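Local coordinates for protein glycoside transferase (PDB 6R2M) that probably acts as a monomeric extracellular glycoside hydrolase that works on exopolysaccharide, at residues L49-Y59 against H300-I309; Y201-M209 against V244-T252. All coordinates share one frame; numbering follows the deposited sequence.

Interaction 1: residues L49-Y59 against H300-I309; sequences LAESIGLYMEY and HFFDYINKEI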
# COMPACT_ATOMS: atom_id res chain seq x y z
N LEU A 49 -0.66 -1.87 -12.89
CA LEU A 49 0.29 -1.75 -11.78
C LEU A 49 0.31 -3.00 -10.90
O LEU A 49 -0.74 -3.57 -10.59
CB LEU A 49 -0.07 -0.54 -10.91
CG LEU A 49 -0.11 0.81 -11.64
CD1 LEU A 49 -0.78 1.86 -10.77
CD2 LEU A 49 1.30 1.25 -11.97
N ALA A 50 1.51 -3.40 -10.47
CA ALA A 50 1.61 -4.42 -9.43
C ALA A 50 0.90 -3.97 -8.18
O ALA A 50 0.36 -4.79 -7.42
CB ALA A 50 3.08 -4.76 -9.14
N GLU A 51 0.89 -2.66 -7.94
CA GLU A 51 0.17 -2.08 -6.81
C GLU A 51 -1.31 -2.43 -6.88
O GLU A 51 -1.90 -2.86 -5.88
CB GLU A 51 0.39 -0.57 -6.83
CG GLU A 51 -0.41 0.21 -5.82
CD GLU A 51 -0.15 1.68 -5.98
OE1 GLU A 51 -0.78 2.30 -6.86
OE2 GLU A 51 0.69 2.21 -5.24
N SER A 52 -1.91 -2.27 -8.05
CA SER A 52 -3.34 -2.51 -8.20
C SER A 52 -3.69 -3.98 -8.01
O SER A 52 -4.63 -4.30 -7.27
CB SER A 52 -3.84 -2.01 -9.55
OG SER A 52 -3.53 -0.65 -9.72
N ILE A 53 -2.97 -4.89 -8.68
CA ILE A 53 -3.30 -6.31 -8.53
C ILE A 53 -3.06 -6.75 -7.09
O ILE A 53 -3.85 -7.53 -6.54
CB ILE A 53 -2.55 -7.18 -9.57
CG1 ILE A 53 -3.09 -8.62 -9.56
CG2 ILE A 53 -1.04 -7.18 -9.33
CD1 ILE A 53 -2.54 -9.48 -10.71
N GLY A 54 -2.01 -6.24 -6.44
CA GLY A 54 -1.78 -6.60 -5.05
C GLY A 54 -2.88 -6.11 -4.12
O GLY A 54 -3.28 -6.81 -3.18
N LEU A 55 -3.38 -4.90 -4.36
CA LEU A 55 -4.48 -4.38 -3.53
C LEU A 55 -5.76 -5.18 -3.77
O LEU A 55 -6.50 -5.48 -2.83
CB LEU A 55 -4.71 -2.90 -3.83
CG LEU A 55 -3.70 -1.96 -3.19
CD1 LEU A 55 -3.73 -0.63 -3.93
CD2 LEU A 55 -3.99 -1.77 -1.71
N TYR A 56 -6.01 -5.55 -5.02
CA TYR A 56 -7.16 -6.39 -5.31
C TYR A 56 -7.03 -7.74 -4.64
O TYR A 56 -7.99 -8.25 -4.05
CB TYR A 56 -7.33 -6.52 -6.82
CG TYR A 56 -8.66 -7.06 -7.28
CD1 TYR A 56 -9.84 -6.82 -6.58
CD2 TYR A 56 -8.72 -7.82 -8.43
CE1 TYR A 56 -11.05 -7.33 -7.04
CE2 TYR A 56 -9.92 -8.34 -8.89
CZ TYR A 56 -11.07 -8.09 -8.19
OH TYR A 56 -12.26 -8.61 -8.67
N MET A 57 -5.83 -8.34 -4.68
CA MET A 57 -5.60 -9.59 -3.96
C MET A 57 -5.87 -9.44 -2.47
O MET A 57 -6.48 -10.33 -1.86
CB MET A 57 -4.17 -10.06 -4.19
CG MET A 57 -3.96 -10.61 -5.58
SD MET A 57 -2.23 -10.91 -6.04
CE MET A 57 -1.76 -12.13 -4.79
N GLU A 58 -5.40 -8.34 -1.88
CA GLU A 58 -5.65 -8.08 -0.47
C GLU A 58 -7.15 -8.03 -0.18
O GLU A 58 -7.64 -8.67 0.77
CB GLU A 58 -4.96 -6.77 -0.08
CG GLU A 58 -5.09 -6.39 1.36
CD GLU A 58 -4.28 -5.15 1.71
OE1 GLU A 58 -3.29 -4.86 0.99
OE2 GLU A 58 -4.61 -4.47 2.70
N TYR A 59 -7.90 -7.30 -1.01
CA TYR A 59 -9.35 -7.23 -0.85
C TYR A 59 -9.99 -8.61 -0.95
O TYR A 59 -10.87 -8.95 -0.16
CB TYR A 59 -9.95 -6.27 -1.89
CG TYR A 59 -11.44 -6.17 -1.76
CD1 TYR A 59 -12.01 -5.29 -0.84
CD2 TYR A 59 -12.28 -6.99 -2.50
CE1 TYR A 59 -13.38 -5.19 -0.69
CE2 TYR A 59 -13.67 -6.91 -2.36
CZ TYR A 59 -14.21 -6.01 -1.45
OH TYR A 59 -15.59 -5.94 -1.28
N HIS A 300 -8.65 6.97 -9.44
CA HIS A 300 -7.57 6.00 -9.52
C HIS A 300 -7.96 4.74 -8.75
O HIS A 300 -8.55 4.82 -7.68
CB HIS A 300 -6.31 6.61 -8.93
CG HIS A 300 -5.05 5.89 -9.27
ND1 HIS A 300 -4.76 4.63 -8.81
CD2 HIS A 300 -3.98 6.29 -10.00
CE1 HIS A 300 -3.57 4.26 -9.26
NE2 HIS A 300 -3.07 5.25 -9.98
N PHE A 301 -7.63 3.58 -9.33
CA PHE A 301 -7.90 2.33 -8.64
C PHE A 301 -7.38 2.35 -7.20
O PHE A 301 -8.02 1.80 -6.29
CB PHE A 301 -7.30 1.16 -9.41
CG PHE A 301 -7.72 -0.16 -8.89
CD1 PHE A 301 -8.98 -0.66 -9.16
CD2 PHE A 301 -6.85 -0.91 -8.09
CE1 PHE A 301 -9.37 -1.90 -8.65
CE2 PHE A 301 -7.22 -2.14 -7.59
CZ PHE A 301 -8.49 -2.64 -7.87
N PHE A 302 -6.22 2.97 -6.98
CA PHE A 302 -5.65 3.04 -5.63
C PHE A 302 -6.64 3.66 -4.64
O PHE A 302 -6.80 3.16 -3.52
CB PHE A 302 -4.37 3.87 -5.64
CG PHE A 302 -3.56 3.80 -4.36
CD1 PHE A 302 -2.71 2.73 -4.10
CD2 PHE A 302 -3.59 4.86 -3.45
CE1 PHE A 302 -1.92 2.71 -2.95
CE2 PHE A 302 -2.81 4.83 -2.30
CZ PHE A 302 -1.97 3.76 -2.05
N ASP A 303 -7.33 4.73 -5.05
CA ASP A 303 -8.32 5.36 -4.18
C ASP A 303 -9.55 4.48 -4.04
O ASP A 303 -10.05 4.26 -2.93
CB ASP A 303 -8.71 6.73 -4.72
CG ASP A 303 -7.62 7.77 -4.55
OD1 ASP A 303 -7.05 7.85 -3.45
OD2 ASP A 303 -7.35 8.50 -5.52
N TYR A 304 -10.05 3.96 -5.16
CA TYR A 304 -11.24 3.12 -5.13
C TYR A 304 -11.04 1.93 -4.20
O TYR A 304 -11.85 1.68 -3.30
CB TYR A 304 -11.58 2.65 -6.54
CG TYR A 304 -12.65 1.59 -6.55
CD1 TYR A 304 -13.99 1.94 -6.46
CD2 TYR A 304 -12.33 0.24 -6.61
CE1 TYR A 304 -14.98 0.97 -6.43
CE2 TYR A 304 -13.30 -0.73 -6.59
CZ TYR A 304 -14.62 -0.36 -6.50
OH TYR A 304 -15.57 -1.37 -6.48
N ILE A 305 -9.93 1.21 -4.37
CA ILE A 305 -9.82 -0.07 -3.69
C ILE A 305 -9.39 0.10 -2.24
O ILE A 305 -9.76 -0.71 -1.39
CB ILE A 305 -8.86 -1.01 -4.45
CG1 ILE A 305 -9.05 -2.46 -3.99
CG2 ILE A 305 -7.39 -0.57 -4.33
CD1 ILE A 305 -10.38 -3.08 -4.44
N ASN A 306 -8.61 1.14 -1.91
CA ASN A 306 -8.28 1.36 -0.51
C ASN A 306 -9.50 1.81 0.29
O ASN A 306 -9.61 1.47 1.47
CB ASN A 306 -7.14 2.37 -0.37
CG ASN A 306 -5.77 1.71 -0.46
OD1 ASN A 306 -5.41 0.91 0.39
ND2 ASN A 306 -5.02 2.03 -1.51
N LYS A 307 -10.43 2.53 -0.34
CA LYS A 307 -11.68 2.80 0.35
C LYS A 307 -12.44 1.49 0.61
O LYS A 307 -12.88 1.26 1.74
CB LYS A 307 -12.53 3.80 -0.44
CG LYS A 307 -13.91 4.03 0.17
CD LYS A 307 -14.61 5.22 -0.45
CE LYS A 307 -15.97 5.40 0.19
NZ LYS A 307 -16.74 6.57 -0.32
N GLU A 308 -12.53 0.61 -0.39
CA GLU A 308 -13.27 -0.64 -0.18
C GLU A 308 -12.60 -1.50 0.88
O GLU A 308 -13.29 -2.07 1.73
CB GLU A 308 -13.40 -1.41 -1.49
CG GLU A 308 -14.22 -0.70 -2.55
CD GLU A 308 -15.62 -0.34 -2.08
OE1 GLU A 308 -16.21 -1.10 -1.29
OE2 GLU A 308 -16.13 0.71 -2.52
N ILE A 309 -11.27 -1.61 0.85
CA ILE A 309 -10.58 -2.42 1.85
C ILE A 309 -10.81 -1.86 3.25
O ILE A 309 -11.13 -2.60 4.19
CB ILE A 309 -9.08 -2.50 1.55
CG1 ILE A 309 -8.83 -3.27 0.25
CG2 ILE A 309 -8.32 -3.16 2.74
CD1 ILE A 309 -7.40 -3.16 -0.23
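L55 is the knob here, set among F302, I305, N306 and I309 of the facing helix. Its chi1 (-77°) carries CG toward that helix, where CD1 runs 3.5 Å from F302 CD1 and CD2 meets the N306 amide and I309 CD1. L55 CB rests 3.6 Å from I305 CG2. N306 is itself held, its ND2 donating to F302 O at 2.9 Å and lying over the centre of the F302 ring. Deeper in, F301 brings CD2 to within 3.5 Å of S52 CB, and the side chains of Y59 and I309 pass in opposite directions, Y59 CB 3.9 Å from I309 CG1. The helices run nearly parallel, 16° apart with axes 9.9 Å from one another, and come from near the two ends of the chain, consistent with neighbours closing the ring of an (alpha/alpha)6 barrel. On the partly exposed flank the E51 carboxylate reaches F302, E51 CD 3.3 Å from F302 CD1, its plane 40° from the ring; the E51 side chain also packs on D102 and R105 of helix 100-116. Packing is looser where L49 CD1 meets the H300 imidazole edge, 4.0 Å from CE1; H300 ND1 caps the helix start, accepting from F302 N in the ring plane.

Interaction 2: residues Y201-M209 against V244-T252; sequences YADPSEVNM and VYARYQRET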
# COMPACT_ATOMS: atom_id res chain seq x y z
N TYR A 201 14.06 15.39 2.05
CA TYR A 201 12.67 15.46 1.61
C TYR A 201 12.57 15.08 0.14
O TYR A 201 13.50 15.26 -0.65
CB TYR A 201 12.07 16.85 1.85
CG TYR A 201 11.82 17.18 3.32
CD1 TYR A 201 10.71 16.66 4.00
CD2 TYR A 201 12.69 18.01 4.03
CE1 TYR A 201 10.49 16.96 5.35
CE2 TYR A 201 12.46 18.32 5.35
CZ TYR A 201 11.36 17.80 6.01
OH TYR A 201 11.14 18.11 7.34
N ALA A 202 11.41 14.55 -0.23
CA ALA A 202 11.20 14.07 -1.59
C ALA A 202 11.10 15.23 -2.58
O ALA A 202 11.48 15.08 -3.75
CB ALA A 202 9.94 13.22 -1.65
N ASP A 203 10.61 16.37 -2.13
CA ASP A 203 10.33 17.52 -2.98
C ASP A 203 10.75 18.77 -2.23
O ASP A 203 10.66 18.82 -1.00
CB ASP A 203 8.83 17.58 -3.34
CG ASP A 203 8.51 18.71 -4.29
OD1 ASP A 203 8.70 18.53 -5.51
OD2 ASP A 203 8.05 19.77 -3.82
N PRO A 204 11.24 19.80 -2.93
CA PRO A 204 11.71 20.99 -2.22
C PRO A 204 10.62 21.76 -1.49
O PRO A 204 10.95 22.52 -0.57
CB PRO A 204 12.37 21.84 -3.32
CG PRO A 204 12.12 21.14 -4.61
CD PRO A 204 11.76 19.72 -4.31
N SER A 205 9.35 21.61 -1.85
CA SER A 205 8.34 22.45 -1.21
C SER A 205 7.05 21.74 -0.82
O SER A 205 6.29 22.30 -0.02
CB SER A 205 7.99 23.63 -2.11
OG SER A 205 7.60 23.18 -3.39
N GLU A 206 6.74 20.56 -1.34
CA GLU A 206 5.45 19.93 -1.10
C GLU A 206 5.62 18.54 -0.51
O GLU A 206 6.56 17.82 -0.85
CB GLU A 206 4.66 19.83 -2.41
CG GLU A 206 3.25 19.35 -2.26
CD GLU A 206 2.53 19.30 -3.60
OE1 GLU A 206 2.92 18.48 -4.47
OE2 GLU A 206 1.58 20.10 -3.79
N VAL A 207 4.69 18.16 0.37
CA VAL A 207 4.57 16.78 0.82
C VAL A 207 3.26 16.20 0.31
O VAL A 207 2.25 16.90 0.22
CB VAL A 207 4.66 16.63 2.36
CG1 VAL A 207 6.03 17.06 2.85
CG2 VAL A 207 3.56 17.43 3.03
N ASN A 208 3.29 14.91 -0.02
CA ASN A 208 2.11 14.16 -0.41
C ASN A 208 1.63 13.37 0.81
O ASN A 208 2.38 12.54 1.34
CB ASN A 208 2.45 13.23 -1.57
CG ASN A 208 1.24 12.52 -2.14
OD1 ASN A 208 0.41 12.02 -1.40
ND2 ASN A 208 1.15 12.48 -3.46
N MET A 209 0.40 13.62 1.26
CA MET A 209 -0.04 13.03 2.52
C MET A 209 -0.31 11.53 2.42
O MET A 209 -0.37 10.86 3.46
CB MET A 209 -1.27 13.76 3.05
CG MET A 209 -0.95 15.18 3.55
SD MET A 209 0.20 15.21 4.95
CE MET A 209 -0.92 14.73 6.26
N VAL A 244 -8.28 16.70 6.50
CA VAL A 244 -6.85 16.65 6.25
C VAL A 244 -6.67 16.68 4.74
O VAL A 244 -7.30 15.91 4.02
CB VAL A 244 -6.18 15.41 6.87
CG1 VAL A 244 -4.70 15.34 6.49
CG2 VAL A 244 -6.34 15.41 8.40
N TYR A 245 -5.86 17.61 4.25
CA TYR A 245 -5.78 17.81 2.81
C TYR A 245 -4.78 16.85 2.17
O TYR A 245 -3.95 16.24 2.84
CB TYR A 245 -5.42 19.26 2.52
CG TYR A 245 -6.56 20.18 2.93
CD1 TYR A 245 -7.70 20.26 2.15
CD2 TYR A 245 -6.50 20.92 4.10
CE1 TYR A 245 -8.76 21.09 2.52
CE2 TYR A 245 -7.55 21.75 4.47
CZ TYR A 245 -8.67 21.82 3.68
OH TYR A 245 -9.71 22.65 4.05
N ALA A 246 -4.90 16.72 0.84
CA ALA A 246 -4.10 15.74 0.11
C ALA A 246 -2.63 16.11 0.04
O ALA A 246 -1.77 15.21 0.03
CB ALA A 246 -4.65 15.58 -1.31
N ARG A 247 -2.30 17.40 -0.04
CA ARG A 247 -0.92 17.83 -0.17
C ARG A 247 -0.71 19.13 0.58
O ARG A 247 -1.60 19.99 0.58
CB ARG A 247 -0.52 18.04 -1.63
CG ARG A 247 -0.48 16.78 -2.47
CD ARG A 247 -0.42 17.10 -3.93
NE ARG A 247 -0.22 15.90 -4.74
CZ ARG A 247 -1.18 15.22 -5.34
NH1 ARG A 247 -2.45 15.61 -5.22
NH2 ARG A 247 -0.89 14.15 -6.06
N TYR A 248 0.47 19.30 1.19
CA TYR A 248 0.79 20.51 1.92
C TYR A 248 2.12 21.11 1.48
O TYR A 248 3.03 20.41 1.02
CB TYR A 248 0.85 20.26 3.44
CG TYR A 248 -0.48 20.01 4.09
CD1 TYR A 248 -1.07 18.74 4.05
CD2 TYR A 248 -1.14 21.01 4.77
CE1 TYR A 248 -2.28 18.49 4.65
CE2 TYR A 248 -2.37 20.78 5.38
CZ TYR A 248 -2.93 19.52 5.31
OH TYR A 248 -4.14 19.26 5.91
N GLN A 249 2.23 22.42 1.64
CA GLN A 249 3.49 23.12 1.45
C GLN A 249 4.28 23.08 2.75
O GLN A 249 3.77 23.43 3.82
CB GLN A 249 3.21 24.56 1.02
CG GLN A 249 2.47 24.66 -0.30
CD GLN A 249 3.36 24.35 -1.49
OE1 GLN A 249 4.41 24.96 -1.67
NE2 GLN A 249 2.93 23.40 -2.32
N ARG A 250 5.53 22.62 2.67
CA ARG A 250 6.29 22.41 3.90
C ARG A 250 6.67 23.72 4.58
O ARG A 250 6.74 23.78 5.81
CB ARG A 250 7.55 21.61 3.62
CG ARG A 250 7.33 20.15 3.75
CD ARG A 250 8.61 19.47 4.15
NE ARG A 250 9.78 20.02 3.49
CZ ARG A 250 10.09 19.82 2.21
NH1 ARG A 250 9.32 19.06 1.45
NH2 ARG A 250 11.20 20.36 1.71
N GLU A 251 6.94 24.76 3.80
CA GLU A 251 7.44 26.01 4.37
C GLU A 251 6.37 26.71 5.20
O GLU A 251 6.66 27.26 6.26
CB GLU A 251 7.95 26.91 3.26
CG GLU A 251 8.90 26.21 2.28
CD GLU A 251 8.22 25.68 1.01
OE1 GLU A 251 8.61 26.11 -0.09
OE2 GLU A 251 7.31 24.82 1.11
N THR A 252 5.12 26.68 4.73
CA THR A 252 4.02 27.39 5.38
C THR A 252 3.12 26.48 6.20
O THR A 252 2.35 26.98 7.03
CB THR A 252 3.15 28.08 4.32
OG1 THR A 252 2.61 27.09 3.45
CG2 THR A 252 3.98 29.05 3.50
O HOH W 1 4.57 22.77 -4.84
O HOH W 2 -2.27 13.04 -1.48
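V207 and Y248 form the hydrogen-bonded pair of a short antiparallel two-stranded sheet: V207 N donates to Y248 O at 2.9 Å, and Y248 N returns the bond to V207 O. R250 N to S205 O and M209 N to A246 O continue the backbone pairing past the strand ends. E206 with Q249 and N208 with R247 are the non-hydrogen-bonded pairs.

The stacked contact belongs to R250. Its guanidinium lies flat on Y201, planes 2° apart, with CZ 3.7 Å from the ring centroid, a cation-pi contact; the bend at chi3 (-39°) turns NE and the guanidinium down onto the ring, over which CD also lies. End-on, NH1 and NH2 both grip D203 O, the shorter bond being NH1 at 2.8 Å, and the edge of the guanidinium is thereby fixed. D203 OD2 accepts from S205 N, an Asx turn, and E206 N on the same oxygen makes it an Asx motif.

Among polar groups, N208 OD1 caps helix 209-223 at I210 N and shares a water with A246 O. S256 OG hydrogen-bonds both E206 OE2 and Q249 NE2. E206 OE1 stays 4.1 Å from R247 NE, too far for a salt bridge.

Apolar contacts fill the V207 and Y248 face. V207 CG1 meets R250 CG at 3.5 Å, and M209 CG approaches the edge of the Y248 ring at CD1, 3.6 Å away, with SD in an oblique Met-aromatic contact. M209 and V244 face helices 228-241 and 262-274, and Y248 OH bonds E237. Strand 206-208 leads into helix 209-223, and strand 247-249 follows helix 228-241.

How the interactions relate
Interaction 2 falls within the long span that interaction 1 closes: the chain passes through 49-59, then 201-209, helices 209-223 and 228-241, then 244-252, and comes back at 300-309. The centres lie 24 Å apart and the nearest atoms about 8 Å, without touching. Helix 262-274 links them, since F302, D303, N306 and K307 touch it, and so do M209 and V244. Interaction 1, its centre about 8 Å from the centre of the chain, joins regions near the two chain ends helix to helix; interaction 2, its centre about 19 Å from the centre of the chain, is a small sheet stitched across a local helical excursion. Long-range closure and local one, both belong to a largely helical chain.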